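Local coordinates for P35 antigen (Borrelia burgdorferi, PDB 4ALY), which is an outer surface lipoprotein of the Lyme disease agent, critical to ensure infection after a tick bite, of unknown molecular role, at residues I177-M181 with L213-K217. Residues are numbered along the deposited sequence; the frame is centred on the assembly and turned at random.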
loop_
_atom_site.group_PDB
_atom_site.type_symbol
_atom_site.label_atom_id
_atom_site.label_comp_id
_atom_site.label_asym_id
_atom_site.label_seq_id
_atom_site.Cartn_x
_atom_site.Cartn_y
_atom_site.Cartn_z
ATOM N N ILE A 177 0.788 2.582 -1.984
ATOM C CA ILE A 177 0.277 3.494 -0.939
ATOM C C ILE A 177 1.084 3.351 0.375
ATOM O O ILE A 177 1.457 4.359 1.024
ATOM C CB ILE A 177 -1.171 3.151 -0.620
ATOM C CG1 ILE A 177 -2.078 3.344 -1.866
ATOM C CG2 ILE A 177 -1.627 3.950 0.605
ATOM C CD1 ILE A 177 -3.475 2.795 -1.660
ATOM N N GLN A 178 1.309 2.087 0.775
ATOM C CA GLN A 178 2.126 1.757 1.920
ATOM C C GLN A 178 3.584 2.241 1.734
ATOM O O GLN A 178 4.071 2.992 2.576
ATOM C CB GLN A 178 2.046 0.252 2.224
ATOM C CG GLN A 178 2.652 -0.100 3.541
ATOM C CD GLN A 178 1.941 0.608 4.705
ATOM O OE1 GLN A 178 0.696 0.722 4.738
ATOM N NE2 GLN A 178 2.740 1.104 5.662
ATOM N N LEU A 179 4.247 1.871 0.627
ATOM C CA LEU A 179 5.566 2.435 0.280
ATOM C C LEU A 179 5.583 3.959 0.394
ATOM O O LEU A 179 6.514 4.541 0.990
ATOM C CB LEU A 179 5.980 2.042 -1.147
ATOM C CG LEU A 179 7.225 2.758 -1.698
ATOM C CD1 LEU A 179 8.501 2.441 -0.896
ATOM C CD2 LEU A 179 7.465 2.400 -3.159
ATOM N N ALA A 180 4.559 4.619 -0.167
ATOM C CA ALA A 180 4.523 6.087 -0.078
ATOM C C ALA A 180 4.533 6.527 1.395
ATOM O O ALA A 180 5.295 7.437 1.746
ATOM C CB ALA A 180 3.322 6.674 -0.796
ATOM N N MET A 181 3.715 5.900 2.251
ATOM C CA MET A 181 3.696 6.314 3.662
ATOM C C MET A 181 5.068 6.204 4.340
ATOM O O MET A 181 5.417 7.020 5.216
ATOM C CB MET A 181 2.659 5.532 4.467
ATOM C CG MET A 181 1.220 5.745 4.009
ATOM S SD MET A 181 0.099 4.489 4.661
ATOM C CE MET A 181 -0.211 5.128 6.296
ATOM N N LEU A 213 -2.922 10.310 2.424
ATOM C CA LEU A 213 -2.346 8.994 2.498
ATOM C C LEU A 213 -3.189 8.003 3.289
ATOM O O LEU A 213 -3.450 6.910 2.766
ATOM C CB LEU A 213 -0.945 9.085 3.062
ATOM C CG LEU A 213 0.233 8.782 2.137
ATOM C CD1 LEU A 213 -0.027 8.816 0.643
ATOM C CD2 LEU A 213 1.461 9.572 2.592
ATOM N N THR A 214 -3.634 8.393 4.507
ATOM C CA THR A 214 -4.507 7.574 5.385
ATOM C C THR A 214 -5.809 7.279 4.658
ATOM O O THR A 214 -6.386 6.200 4.771
ATOM C CB THR A 214 -4.822 8.305 6.711
ATOM O OG1 THR A 214 -3.648 8.295 7.544
ATOM C CG2 THR A 214 -6.027 7.646 7.493
ATOM N N SER A 215 -6.267 8.238 3.868
ATOM C CA SER A 215 -7.558 8.067 3.234
ATOM C C SER A 215 -7.458 7.154 1.969
ATOM O O SER A 215 -8.421 6.466 1.607
ATOM C CB SER A 215 -8.170 9.446 2.991
ATOM O OG SER A 215 -8.879 9.480 1.796
ATOM N N LEU A 216 -6.279 7.140 1.336
ATOM C CA LEU A 216 -5.990 6.188 0.269
ATOM C C LEU A 216 -5.899 4.741 0.806
ATOM O O LEU A 216 -6.528 3.832 0.259
ATOM C CB LEU A 216 -4.685 6.559 -0.381
ATOM C CG LEU A 216 -4.618 7.692 -1.394
ATOM C CD1 LEU A 216 -3.138 8.002 -1.597
ATOM C CD2 LEU A 216 -5.196 7.232 -2.723
ATOM N N LYS A 217 -5.148 4.543 1.899
ATOM C CA LYS A 217 -5.076 3.231 2.577
ATOM C C LYS A 217 -6.456 2.769 2.993
ATOM O O LYS A 217 -6.817 1.591 2.803
ATOM C CB LYS A 217 -4.219 3.309 3.830
ATOM C CG LYS A 217 -4.005 1.945 4.468
ATOM C CD LYS A 217 -2.809 1.914 5.391
ATOM C CE LYS A 217 -2.616 0.522 5.992
ATOM N NZ LYS A 217 -1.264 0.552 6.649
#
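With CG anti to the backbone N (chi1 -174°) and every later torsion extended, Lys217 reaches across to Gln178, whose chain bends at chi2 (61°) and brings its amide oxygen in to meet it. NZ of Lys217 donates to OE1 of Gln178 at 2.7 Å, from a position tilted out of the carbonyl plane. The same ammonium also bonds to the carbonyl oxygen of Thr137, while NE2 of Gln178 is tied to Glu182, one turn further along its own helix; the two bonds, one to each end of the amide, probably set which way round it sits. The Met181 side chain crosses that of Lys217 at about a right angle, SD resting 4.0 Å from CD. Nearer the backbone, Ile177 brings CG2 to 3.8 Å from the N of Lys217, with CD1 by the carbonyl oxygen of Leu216. Met181 and Leu213 run alongside in opposite senses, CG of Met181 3.7 Å from CG of Leu213. The axes of segments 177-181 and 213-217, on helices 163-189 and 200-233, run nearly antiparallel (156°) near the middle of this largely helical chain; helix 254-275 packs on Ile177, Ala180 and Leu213, and the end of helix 129-137 borders the Gln178–Lys217 pair.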